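Local coordinates for tubulin-like protein CetZ2 (Haloferax volcanii, PDB 4B45) that binds GTP, has GTPase activity and takes part in controlling cell shape as an archaeal relative of tubulin and FtsZ, at residues D275-R279 against K280-R284; G88-T91 against A92-S96; T253-L257 against P258-D262; R148-K151 against T152-R155; D291-S295 against M296-G300. All coordinates share one frame; numbering follows the deposited sequence.

Interaction 1: D275-R279 against K280-R284; sequences DTIPR and KGVER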
loop_
_atom_site.group_PDB
_atom_site.type_symbol
_atom_site.label_atom_id
_atom_site.label_comp_id
_atom_site.label_asym_id
_atom_site.label_seq_id
_atom_site.Cartn_x
_atom_site.Cartn_y
_atom_site.Cartn_z
ATOM N N ASP A 275 13.060 -7.908 24.244
ATOM C CA ASP A 275 13.683 -7.385 25.463
ATOM C C ASP A 275 13.816 -5.862 25.489
ATOM O O ASP A 275 13.957 -5.281 26.555
ATOM C CB ASP A 275 15.070 -8.005 25.675
ATOM C CG ASP A 275 15.002 -9.456 26.110
ATOM O OD1 ASP A 275 13.955 -9.869 26.654
ATOM O OD2 ASP A 275 15.998 -10.184 25.902
ATOM N N THR A 276 13.790 -5.220 24.323
ATOM C CA THR A 276 13.993 -3.776 24.249
ATOM C C THR A 276 12.687 -2.969 24.245
ATOM O O THR A 276 12.691 -1.746 24.417
ATOM C CB THR A 276 14.830 -3.396 23.009
ATOM O OG1 THR A 276 14.024 -3.486 21.824
ATOM C CG2 THR A 276 16.047 -4.318 22.885
ATOM N N ILE A 277 11.572 -3.655 24.054
ATOM C CA ILE A 277 10.267 -2.998 23.949
ATOM C C ILE A 277 9.594 -2.873 25.316
ATOM O O ILE A 277 9.153 -3.880 25.881
ATOM C CB ILE A 277 9.356 -3.804 23.021
ATOM C CG1 ILE A 277 10.015 -3.962 21.641
ATOM C CG2 ILE A 277 7.991 -3.153 22.908
ATOM C CD1 ILE A 277 9.059 -4.401 20.544
ATOM N N PRO A 278 9.510 -1.637 25.849
ATOM C CA PRO A 278 9.009 -1.405 27.207
ATOM C C PRO A 278 7.488 -1.448 27.303
ATOM O O PRO A 278 6.793 -0.907 26.441
ATOM C CB PRO A 278 9.508 0.006 27.529
ATOM C CG PRO A 278 9.638 0.684 26.182
ATOM C CD PRO A 278 9.978 -0.397 25.198
ATOM N N ARG A 279 6.987 -2.077 28.363
ATOM C CA ARG A 279 5.554 -2.180 28.594
ATOM C C ARG A 279 4.883 -0.812 28.653
ATOM O O ARG A 279 3.856 -0.585 28.019
ATOM C CB ARG A 279 5.289 -2.927 29.905
ATOM C CG ARG A 279 3.831 -2.915 30.336
ATOM C CD ARG A 279 3.638 -3.711 31.619
ATOM N NE ARG A 279 2.251 -3.660 32.055
ATOM C CZ ARG A 279 1.801 -4.232 33.167
ATOM N NH1 ARG A 279 2.635 -4.893 33.957
ATOM N NH2 ARG A 279 0.517 -4.130 33.493
ATOM N N LYS A 280 5.452 0.099 29.432
ATOM C CA LYS A 280 4.833 1.405 29.599
ATOM C C LYS A 280 4.888 2.226 28.305
ATOM O O LYS A 280 3.965 3.001 27.996
ATOM C CB LYS A 280 5.476 2.154 30.768
ATOM C CG LYS A 280 4.958 3.565 30.934
ATOM C CD LYS A 280 4.551 3.842 32.357
ATOM C CE LYS A 280 3.191 3.253 32.670
ATOM N NZ LYS A 280 2.758 3.642 34.056
ATOM N N GLY A 281 5.959 2.046 27.539
ATOM C CA GLY A 281 6.065 2.713 26.250
ATOM C C GLY A 281 4.946 2.320 25.303
ATOM O O GLY A 281 4.270 3.180 24.713
ATOM N N VAL A 282 4.742 1.013 25.158
ATOM C CA VAL A 282 3.720 0.483 24.254
ATOM C C VAL A 282 2.311 0.897 24.683
ATOM O O VAL A 282 1.508 1.346 23.859
ATOM C CB VAL A 282 3.789 -1.052 24.181
ATOM C CG1 VAL A 282 2.600 -1.617 23.405
ATOM C CG2 VAL A 282 5.086 -1.480 23.533
ATOM N N GLU A 283 2.026 0.762 25.975
ATOM C CA GLU A 283 0.714 1.087 26.516
ATOM C C GLU A 283 0.393 2.550 26.270
ATOM O O GLU A 283 -0.652 2.880 25.708
ATOM C CB GLU A 283 0.636 0.754 28.018
ATOM C CG GLU A 283 0.648 -0.744 28.310
ATOM C CD GLU A 283 0.548 -1.079 29.807
ATOM O OE1 GLU A 283 0.988 -0.260 30.646
ATOM O OE2 GLU A 283 0.032 -2.169 30.141
ATOM N N ARG A 284 1.302 3.427 26.682
ATOM C CA ARG A 284 1.139 4.859 26.443
ATOM C C ARG A 284 1.091 5.224 24.962
ATOM O O ARG A 284 0.332 6.120 24.571
ATOM C CB ARG A 284 2.235 5.652 27.158
ATOM C CG ARG A 284 2.126 5.533 28.681
ATOM C CD ARG A 284 0.842 6.185 29.189
ATOM N NE ARG A 284 0.477 5.696 30.516
ATOM C CZ ARG A 284 0.987 6.163 31.652
ATOM N NH1 ARG A 284 1.899 7.123 31.629
ATOM N NH2 ARG A 284 0.593 5.659 32.814
HETATM O O HOH W 1 -1.851 -3.282 32.042
#

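Interaction 2: G88-T91 against A92-S96; sequences GRVT and AEAES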
loop_
_atom_site.group_PDB
_atom_site.type_symbol
_atom_site.label_atom_id
_atom_site.label_comp_id
_atom_site.label_asym_id
_atom_site.label_seq_id
_atom_site.Cartn_x
_atom_site.Cartn_y
_atom_site.Cartn_z
ATOM N N GLY A 88 -4.373 -20.707 -10.472
ATOM C CA GLY A 88 -3.396 -21.462 -9.713
ATOM C C GLY A 88 -2.540 -20.589 -8.816
ATOM O O GLY A 88 -1.527 -21.046 -8.282
ATOM N N ARG A 89 -2.944 -19.333 -8.644
ATOM C CA ARG A 89 -2.142 -18.382 -7.875
ATOM C C ARG A 89 -2.819 -17.869 -6.603
ATOM O O ARG A 89 -2.183 -17.799 -5.553
ATOM C CB ARG A 89 -1.677 -17.230 -8.766
ATOM C CG ARG A 89 -0.919 -17.715 -9.988
ATOM C CD ARG A 89 -0.156 -16.601 -10.665
ATOM N NE ARG A 89 0.372 -17.023 -11.956
ATOM C CZ ARG A 89 1.493 -17.715 -12.108
ATOM N NH1 ARG A 89 2.205 -18.067 -11.049
ATOM N NH2 ARG A 89 1.903 -18.061 -13.320
ATOM N N VAL A 90 -4.097 -17.501 -6.694
ATOM C CA VAL A 90 -4.884 -17.221 -5.495
ATOM C C VAL A 90 -5.228 -18.555 -4.862
ATOM O O VAL A 90 -6.320 -19.091 -5.059
ATOM C CB VAL A 90 -6.186 -16.453 -5.802
ATOM C CG1 VAL A 90 -6.971 -16.196 -4.518
ATOM C CG2 VAL A 90 -5.869 -15.149 -6.489
ATOM N N THR A 91 -4.278 -19.112 -4.125
ATOM C CA THR A 91 -4.490 -20.424 -3.552
ATOM C C THR A 91 -5.407 -20.308 -2.346
ATOM O O THR A 91 -5.926 -19.228 -2.054
ATOM C CB THR A 91 -3.168 -21.102 -3.160
ATOM O OG1 THR A 91 -2.606 -20.442 -2.013
ATOM C CG2 THR A 91 -2.187 -21.073 -4.337
ATOM N N ALA A 92 -5.597 -21.427 -1.655
ATOM C CA ALA A 92 -6.487 -21.500 -0.509
ATOM C C ALA A 92 -5.900 -20.748 0.668
ATOM O O ALA A 92 -6.622 -20.255 1.535
ATOM C CB ALA A 92 -6.716 -22.955 -0.133
ATOM N N GLU A 93 -4.579 -20.669 0.690
ATOM C CA GLU A 93 -3.874 -20.034 1.786
ATOM C C GLU A 93 -3.981 -18.518 1.774
ATOM O O GLU A 93 -3.619 -17.876 2.750
ATOM C CB GLU A 93 -2.406 -20.452 1.777
ATOM C CG GLU A 93 -2.192 -21.901 2.149
ATOM C CD GLU A 93 -0.871 -22.433 1.636
ATOM O OE1 GLU A 93 -0.304 -21.810 0.706
ATOM O OE2 GLU A 93 -0.407 -23.473 2.158
ATOM N N ALA A 94 -4.483 -17.944 0.682
ATOM C CA ALA A 94 -4.522 -16.484 0.556
ATOM C C ALA A 94 -5.480 -15.854 1.567
ATOM O O ALA A 94 -6.614 -16.306 1.728
ATOM C CB ALA A 94 -4.888 -16.071 -0.874
ATOM N N GLU A 95 -5.026 -14.814 2.253
ATOM C CA GLU A 95 -5.859 -14.187 3.269
ATOM C C GLU A 95 -6.417 -12.858 2.798
ATOM O O GLU A 95 -7.300 -12.271 3.430
ATOM C CB GLU A 95 -5.082 -14.044 4.571
ATOM C CG GLU A 95 -4.868 -15.384 5.249
ATOM C CD GLU A 95 -3.928 -15.314 6.432
ATOM O OE1 GLU A 95 -2.854 -14.684 6.312
ATOM O OE2 GLU A 95 -4.257 -15.914 7.477
ATOM N N SER A 96 -5.900 -12.398 1.665
ATOM C CA SER A 96 -6.320 -11.141 1.083
ATOM C C SER A 96 -5.768 -11.073 -0.335
ATOM O O SER A 96 -4.904 -11.876 -0.701
ATOM C CB SER A 96 -5.788 -9.974 1.916
ATOM O OG SER A 96 -4.375 -9.946 1.889
#

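Interaction 3: T253-L257 against P258-D262; sequences TGTSL and PDASD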
loop_
_atom_site.group_PDB
_atom_site.type_symbol
_atom_site.label_atom_id
_atom_site.label_comp_id
_atom_site.label_asym_id
_atom_site.label_seq_id
_atom_site.Cartn_x
_atom_site.Cartn_y
_atom_site.Cartn_z
ATOM N N THR A 253 4.041 12.368 10.664
ATOM C CA THR A 253 4.907 12.643 9.514
ATOM C C THR A 253 5.163 11.455 8.590
ATOM O O THR A 253 5.399 11.637 7.399
ATOM C CB THR A 253 6.289 13.231 9.921
ATOM O OG1 THR A 253 7.094 12.226 10.549
ATOM C CG2 THR A 253 6.127 14.394 10.854
ATOM N N GLY A 254 5.136 10.245 9.126
ATOM C CA GLY A 254 5.642 9.101 8.382
ATOM C C GLY A 254 4.587 8.302 7.649
ATOM O O GLY A 254 4.796 7.138 7.317
ATOM N N THR A 255 3.448 8.932 7.392
ATOM C CA THR A 255 2.312 8.237 6.821
ATOM C C THR A 255 2.361 8.246 5.285
ATOM O O THR A 255 2.840 9.199 4.670
ATOM C CB THR A 255 1.021 8.876 7.325
ATOM O OG1 THR A 255 -0.101 8.310 6.646
ATOM C CG2 THR A 255 1.065 10.350 7.077
ATOM N N SER A 256 1.878 7.172 4.671
ATOM C CA SER A 256 1.926 7.023 3.220
ATOM C C SER A 256 1.019 8.033 2.505
ATOM O O SER A 256 1.256 8.390 1.345
ATOM C CB SER A 256 1.566 5.585 2.827
ATOM O OG SER A 256 0.244 5.275 3.222
ATOM N N LEU A 257 -0.019 8.467 3.216
ATOM C CA LEU A 257 -0.878 9.584 2.827
ATOM C C LEU A 257 -0.818 10.687 3.899
ATOM O O LEU A 257 -1.193 10.440 5.040
ATOM C CB LEU A 257 -2.320 9.091 2.753
ATOM C CG LEU A 257 -3.385 10.161 2.506
ATOM C CD1 LEU A 257 -3.279 10.704 1.067
ATOM C CD2 LEU A 257 -4.775 9.597 2.779
ATOM N N PRO A 258 -0.370 11.910 3.543
ATOM C CA PRO A 258 -0.301 13.005 4.531
ATOM C C PRO A 258 -1.642 13.365 5.181
ATOM O O PRO A 258 -2.700 13.264 4.546
ATOM C CB PRO A 258 0.178 14.206 3.699
ATOM C CG PRO A 258 0.902 13.599 2.544
ATOM C CD PRO A 258 0.193 12.307 2.238
ATOM N N ASP A 259 -1.575 13.817 6.434
ATOM C CA ASP A 259 -2.748 14.266 7.190
ATOM C C ASP A 259 -3.827 13.174 7.304
ATOM O O ASP A 259 -5.005 13.421 7.054
ATOM C CB ASP A 259 -3.323 15.563 6.594
ATOM C CG ASP A 259 -4.286 16.269 7.540
ATOM O OD1 ASP A 259 -4.124 16.128 8.772
ATOM O OD2 ASP A 259 -5.206 16.969 7.055
ATOM N N ALA A 260 -3.419 11.977 7.715
ATOM C CA ALA A 260 -4.343 10.846 7.815
ATOM C C ALA A 260 -4.734 10.481 9.250
ATOM O O ALA A 260 -5.164 9.352 9.495
ATOM C CB ALA A 260 -3.740 9.625 7.130
ATOM N N SER A 261 -4.602 11.423 10.184
ATOM C CA SER A 261 -4.885 11.156 11.605
ATOM C C SER A 261 -6.330 10.793 11.896
ATOM O O SER A 261 -6.600 9.893 12.676
ATOM C CB SER A 261 -4.526 12.361 12.482
ATOM O OG SER A 261 -3.205 12.263 12.965
ATOM N N ASP A 262 -7.257 11.527 11.294
ATOM C CA ASP A 262 -8.670 11.360 11.592
ATOM C C ASP A 262 -9.209 10.051 11.005
ATOM O O ASP A 262 -9.774 10.036 9.918
ATOM C CB ASP A 262 -9.444 12.566 11.069
ATOM C CG ASP A 262 -10.905 12.530 11.437
ATOM O OD1 ASP A 262 -11.309 11.613 12.182
ATOM O OD2 ASP A 262 -11.650 13.429 10.981
#

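Interaction 4: R148-K151 against T152-R155; sequences RSLK and TVAR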
loop_
_atom_site.group_PDB
_atom_site.type_symbol
_atom_site.label_atom_id
_atom_site.label_comp_id
_atom_site.label_asym_id
_atom_site.label_seq_id
_atom_site.Cartn_x
_atom_site.Cartn_y
_atom_site.Cartn_z
ATOM N N ARG A 148 -11.344 10.152 -10.570
ATOM C CA ARG A 148 -12.371 9.179 -10.912
ATOM C C ARG A 148 -12.031 7.776 -10.410
ATOM O O ARG A 148 -12.880 7.078 -9.850
ATOM C CB ARG A 148 -12.553 9.145 -12.434
ATOM C CG ARG A 148 -13.187 10.399 -12.985
ATOM C CD ARG A 148 -13.039 10.498 -14.496
ATOM N NE ARG A 148 -13.831 11.609 -15.019
ATOM C CZ ARG A 148 -13.803 12.032 -16.281
ATOM N NH1 ARG A 148 -13.011 11.445 -17.173
ATOM N NH2 ARG A 148 -14.572 13.047 -16.647
ATOM N N SER A 149 -10.790 7.360 -10.634
ATOM C CA SER A 149 -10.342 6.048 -10.201
ATOM C C SER A 149 -10.489 5.882 -8.682
ATOM O O SER A 149 -11.028 4.878 -8.201
ATOM C CB SER A 149 -8.881 5.853 -10.609
ATOM O OG SER A 149 -8.491 4.505 -10.438
ATOM N N LEU A 150 -10.005 6.872 -7.926
ATOM C CA LEU A 150 -10.065 6.832 -6.466
ATOM C C LEU A 150 -11.507 6.726 -6.002
ATOM O O LEU A 150 -11.825 5.966 -5.086
ATOM C CB LEU A 150 -9.421 8.078 -5.848
ATOM C CG LEU A 150 -9.503 8.151 -4.317
ATOM C CD1 LEU A 150 -8.884 6.918 -3.704
ATOM C CD2 LEU A 150 -8.818 9.416 -3.773
ATOM N N LYS A 151 -12.382 7.483 -6.652
ATOM C CA LYS A 151 -13.792 7.443 -6.308
ATOM C C LYS A 151 -14.346 6.040 -6.541
ATOM O O LYS A 151 -15.070 5.512 -5.719
ATOM C CB LYS A 151 -14.568 8.470 -7.128
ATOM C CG LYS A 151 -15.420 9.409 -6.304
ATOM C CD LYS A 151 -16.322 10.236 -7.211
ATOM C CE LYS A 151 -17.459 10.891 -6.436
ATOM N NZ LYS A 151 -18.365 11.692 -7.316
ATOM N N THR A 152 -13.982 5.428 -7.657
ATOM C CA THR A 152 -14.544 4.128 -7.993
ATOM C C THR A 152 -14.009 3.016 -7.099
ATOM O O THR A 152 -14.781 2.206 -6.584
ATOM C CB THR A 152 -14.292 3.747 -9.459
ATOM O OG1 THR A 152 -14.743 4.802 -10.319
ATOM C CG2 THR A 152 -15.038 2.470 -9.794
ATOM N N VAL A 153 -12.694 2.967 -6.914
ATOM C CA VAL A 153 -12.125 1.919 -6.074
ATOM C C VAL A 153 -12.572 2.028 -4.619
ATOM O O VAL A 153 -12.701 1.011 -3.941
ATOM C CB VAL A 153 -10.586 1.837 -6.162
ATOM C CG1 VAL A 153 -10.168 1.445 -7.566
ATOM C CG2 VAL A 153 -9.928 3.151 -5.726
ATOM N N ALA A 154 -12.825 3.245 -4.138
ATOM C CA ALA A 154 -13.274 3.410 -2.759
ATOM C C ALA A 154 -14.653 2.798 -2.532
ATOM O O ALA A 154 -15.023 2.515 -1.392
ATOM C CB ALA A 154 -13.269 4.864 -2.344
ATOM N N ARG A 155 -15.413 2.609 -3.608
ATOM C CA ARG A 155 -16.705 1.936 -3.511
ATOM C C ARG A 155 -16.599 0.433 -3.742
ATOM O O ARG A 155 -17.277 -0.342 -3.089
ATOM C CB ARG A 155 -17.707 2.511 -4.510
ATOM C CG ARG A 155 -18.261 3.875 -4.159
ATOM C CD ARG A 155 -19.371 4.239 -5.128
ATOM N NE ARG A 155 -19.069 3.740 -6.466
ATOM C CZ ARG A 155 -19.958 3.622 -7.446
ATOM N NH1 ARG A 155 -21.223 3.968 -7.247
ATOM N NH2 ARG A 155 -19.580 3.154 -8.627
#

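Interaction 5: D291-S295 against M296-G300; sequences DETGS and MQVRG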
loop_
_atom_site.group_PDB
_atom_site.type_symbol
_atom_site.label_atom_id
_atom_site.label_comp_id
_atom_site.label_asym_id
_atom_site.label_seq_id
_atom_site.Cartn_x
_atom_site.Cartn_y
_atom_site.Cartn_z
ATOM N N ASP A 291 -6.143 8.808 21.445
ATOM C CA ASP A 291 -6.479 10.207 21.704
ATOM C C ASP A 291 -6.326 11.062 20.458
ATOM O O ASP A 291 -7.102 11.988 20.232
ATOM C CB ASP A 291 -5.600 10.805 22.814
ATOM C CG ASP A 291 -5.844 10.169 24.176
ATOM O OD1 ASP A 291 -6.918 9.555 24.396
ATOM O OD2 ASP A 291 -4.948 10.299 25.039
ATOM N N GLU A 292 -5.305 10.769 19.664
ATOM C CA GLU A 292 -5.023 11.547 18.462
ATOM C C GLU A 292 -6.006 11.274 17.322
ATOM O O GLU A 292 -6.416 12.198 16.633
ATOM C CB GLU A 292 -3.585 11.299 17.989
ATOM C CG GLU A 292 -3.240 11.917 16.644
ATOM C CD GLU A 292 -3.458 13.415 16.593
ATOM O OE1 GLU A 292 -3.300 14.093 17.635
ATOM O OE2 GLU A 292 -3.793 13.913 15.500
ATOM N N THR A 293 -6.390 10.014 17.125
ATOM C CA THR A 293 -7.300 9.669 16.028
ATOM C C THR A 293 -8.781 9.875 16.377
ATOM O O THR A 293 -9.615 10.079 15.501
ATOM C CB THR A 293 -7.111 8.208 15.582
ATOM O OG1 THR A 293 -7.427 7.323 16.670
ATOM C CG2 THR A 293 -5.676 7.959 15.132
ATOM N N GLY A 294 -9.113 9.795 17.655
ATOM C CA GLY A 294 -10.505 9.800 18.068
ATOM C C GLY A 294 -11.186 8.460 17.815
ATOM O O GLY A 294 -12.383 8.311 18.065
ATOM N N SER A 295 -10.418 7.481 17.333
ATOM C CA SER A 295 -10.963 6.169 16.995
ATOM C C SER A 295 -11.351 5.349 18.228
ATOM O O SER A 295 -10.621 5.328 19.220
ATOM C CB SER A 295 -9.961 5.380 16.150
ATOM O OG SER A 295 -10.362 4.023 16.045
ATOM N N MET A 296 -12.498 4.675 18.155
ATOM C CA MET A 296 -12.922 3.745 19.204
ATOM C C MET A 296 -12.435 2.320 18.920
ATOM O O MET A 296 -12.768 1.386 19.656
ATOM C CB MET A 296 -14.446 3.738 19.337
ATOM C CG MET A 296 -15.062 5.103 19.593
ATOM S SD MET A 296 -14.430 5.792 21.125
ATOM C CE MET A 296 -15.080 4.584 22.245
ATOM N N GLN A 297 -11.655 2.157 17.854
ATOM C CA GLN A 297 -11.185 0.837 17.448
ATOM C C GLN A 297 -9.692 0.834 17.193
ATOM O O GLN A 297 -9.251 0.544 16.079
ATOM C CB GLN A 297 -11.880 0.381 16.168
ATOM C CG GLN A 297 -13.387 0.458 16.176
ATOM C CD GLN A 297 -13.969 -0.082 14.886
ATOM O OE1 GLN A 297 -14.428 0.677 14.025
ATOM N NE2 GLN A 297 -13.926 -1.404 14.730
ATOM N N VAL A 298 -8.918 1.178 18.217
ATOM C CA VAL A 298 -7.473 1.111 18.131
ATOM C C VAL A 298 -7.019 -0.236 18.656
ATOM O O VAL A 298 -7.243 -0.572 19.827
ATOM C CB VAL A 298 -6.791 2.235 18.948
ATOM C CG1 VAL A 298 -5.289 2.006 19.005
ATOM C CG2 VAL A 298 -7.104 3.592 18.348
ATOM N N ARG A 299 -6.401 -1.009 17.773
ATOM C CA ARG A 299 -5.845 -2.315 18.111
ATOM C C ARG A 299 -4.331 -2.203 18.194
ATOM O O ARG A 299 -3.728 -1.261 17.654
ATOM C CB ARG A 299 -6.223 -3.343 17.029
ATOM C CG ARG A 299 -7.713 -3.665 16.981
ATOM C CD ARG A 299 -8.079 -4.553 15.785
ATOM N NE ARG A 299 -9.371 -5.192 16.001
ATOM C CZ ARG A 299 -10.544 -4.627 15.727
ATOM N NH1 ARG A 299 -10.595 -3.410 15.202
ATOM N NH2 ARG A 299 -11.666 -5.284 15.982
ATOM N N GLY A 300 -3.698 -3.176 18.831
ATOM C CA GLY A 300 -2.254 -3.127 18.946
ATOM C C GLY A 300 -1.621 -4.488 19.103
ATOM O O GLY A 300 -2.251 -5.419 19.592
#

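Interaction 1: D275-R279 against K280-R284
Arg-279 and Glu-283 meet one turn apart in the first turn of helix 279-293, with Pro-278 at the N-cap position just before it. The helix follows strand 263-272 in the C-terminal domain of this tubulin-like fold. The chain of Arg-279 runs out fully extended, CG anti to the backbone N (chi1 172°), which carries its NE out to the Glu-283 carboxylate, the two chains slanting across each other. Guanidinium and carboxylate planes stand 77° apart, so the two groups do not pair flat in the two-pronged manner. Instead one N-H serves: Arg-279 NE donates to Glu-283 OE2 over 3.3 Å, almost straight at 176°. The acceptor lies in the guanidinium plane, at its edge, whereas the donor sits above the carboxylate plane. Water 1 closes a second path, accepting from Arg-279 NH2 and donating to Glu-283 OE2. The aliphatic part of Glu-283 folds over the preceding turn, CG lying 3.2 Å from Arg-279 O.

Backbone bonds keep this spacing, Val-282 N reaching Pro-278 O at 3.1 Å and Glu-283 N reaching Arg-279 O at the same length. Pro-278 leans on Ile-240 and Val-243 of helix 240-252. Where the helix start meets the sheet, Ile-277 and Val-282 cross obliquely and both touch Ile-270 and Asp-302. Their methyls press together more tightly than usual carbon contact, Ile-277 CG2 lying 3.4 Å from Val-282 CG2.

Interaction 2: G88-T91 against A92-S96
A type I beta turn from Thr-91 to Ala-94 brings these neighbouring segments together in the loop that leads from helix 68-85 to strand 96-102. Its closing bond is weak: Ala-94 N donates to Thr-91 O over 3.3 Å, although the N-H direction is good at 162°. The threonine side chain reinforces the same corner. With chi1 at 71°, Thr-91 OG1 stands between its own backbone N and carbonyl carbon and faces the amides that follow. From there it accepts a second weak bond from Glu-93 N, 3.4 Å away and bent to 143°. Thr-91 therefore meets the turn with two oxygens, its carbonyl taking one amide and its hydroxyl oxygen the other. Beside the hydroxyl runs the start of the Glu-93 side chain, whose CB lies 3.8 Å from Thr-91 OG1.

The loop belongs to the nucleotide-binding GTPase domain and delivers the chain into a parallel strand of its central sheet, next to strand 3-8. Just ahead of the beta turn, Val-90 is the centre of an inverse gamma turn, closed by a weak bond from Thr-91 N to Arg-89 O. On the buried side, Val-90 and Ala-94 both touch Val-4 of strand 3-8. One valine branch meets the alanine methyl loosely, Val-90 CG1 to Ala-94 CB being 4.2 Å. That methyl also lies close to the turn's accepting oxygen, Ala-94 CB being 3.5 Å from Thr-91 O.

Interaction 3: T253-L257 against P258-D262
Leu-257 and Pro-258 continue in extended backbone before Asp-259 turns the chain at positive phi (58°) and brings Ala-260 back to the leucine carbonyl. Ala-260 CB consequently lies 3.4 Å from Leu-257 O. The same oxygen is gripped by a side chain: Thr-255 OG1 donates to Leu-257 O at 2.9 Å, arriving from above the carbonyl plane, 44° out of it. The threonine holds its hydroxyl anti to the backbone N (chi1 173°), which leaves CG2 for the proline, 3.9 Å from Pro-258 CA.

This loop joins helix 240-252 to strand 263-272 in the C-terminal domain and lies against both strand 222-231 and helix 323-340. Leu-257 crosses the proline ring at about a right angle, Leu-257 CD1 standing 4.0 Å from Pro-258 CD. A valine in place of Thr-255 would probably leave the leucine carbonyl without its hydroxyl donor and let the bend relax. Ser-256 turns away from Pro-258 to Ala-260, its OG bonding to Leu-162 O and Leu-225 N, and its side chain lies about 10 Å from the bound nucleotide analogue. Asp-259 OD2 accepts from Glu-323 N at the start of helix 323-340.

Interaction 4: R148-K151 against T152-R155
A chi1 of -53° sets Thr-152 OG1 beside its own backbone N and anti to its carbonyl carbon, pointing it back along the helix to Arg-148. Hydroxyl and amide then share one acceptor, Thr-152 OG1 and Thr-152 N each lying 3.0 Å from Arg-148 O. They come from opposite faces of the carbonyl plane: the hydroxyl stands 37° out of it, while the amide is tilted by 20°. This pair of hydrogen bonds to one carbonyl is the familiar back-bonding of a threonine inside a helix, here helix 140-156, the helix of the beta-alpha-beta unit made with strands 127-133 and 159-164 in the GTPase domain. A valine in place of Thr-152 would probably leave the Arg-148 carbonyl with the amide as its one donor from this residue.

Val-153 has its CG2 between backbone N and carbonyl carbon, and that methyl lies over the preceding turn, 3.2 Å from Ser-149 O. The same oxygen takes Val-153 N at 2.8 Å, nearly along the C=O axis. Leu-150 and Val-153 share a side of the helix and face strand 159-164, touching Leu-162 and Val-160 respectively. Their own meeting is loose, with Leu-150 CD1 4.4 Å from Val-153 CG2. Ser-149, Thr-152 and Val-153 all rest on Pro-113 of helix 107-120, and Ser-149 OG is bonded to Ser-109 O, close to the GTP-binding Gly-108. One residue further, Ala-154 N donates to Leu-150 O, and Ala-154 CB lies 3.3 Å from that oxygen.

Interaction 5: D291-S295 against M296-G300
Ser-295 sends its side chain across to the residues that follow, in the connection between helix 279-293 and strand 298-304. Its CB lies 3.3 Å from Met-296 N. At the tip, OG is anti to the backbone N (chi1 168°), which aims it forward along the chain. There it accepts from Gln-297 N at 2.9 Å, with the N-H at 158°. A methyl also comes up to it, Val-298 CG2 lying 4.0 Å from Ser-295 OG. The hydroxyl is further bonded to Asp-264 O at the start of strand 263-272, the strand that pairs with 298-304.

Just before, the helix ends at Thr-293, and Gly-294 leaves helical geometry with a phi of 76°, which favours glycine. Thr-293 OG1 accepts from Ser-295 N over 3.1 Å, forming an ST turn, and is also bonded back to Val-289 O. Thr-293 and Val-298 approach at a slant, with Thr-293 OG1 4.1 Å from Val-298 CG2. The connection lies within the beta-alpha-beta unit that begins with strand 263-272. Two hydroxyls thus take the amides of Ser-295 and Gln-297, and the bond from the buried Ser-295 to Asp-264 implies that the turn's shape is tied to the strand it joins.

Interactions 1 and 5 hold the two ends of helix 279-293, with centres about 18 Å apart. Interaction 1 sets a solvent-facing salt bridge beside apolar packing, whereas interaction 5 relies on hydroxyls meeting backbone amides. Interaction 3 is the most buried and touches interaction 5, where Ser-261 OG lies 3.1 Å from Glu-292 OE2, a probable hydrogen bond. Interactions 2 and 4 belong to the GTPase domain, their centres about 25 Å apart: 2 is a partly exposed loop turn with weak bonds, 4 a regular helix near the nucleotide. Threonine hydroxyls recur: accepting from an amide in 2, donating to carbonyls in 3 and 4, and doing both in 5.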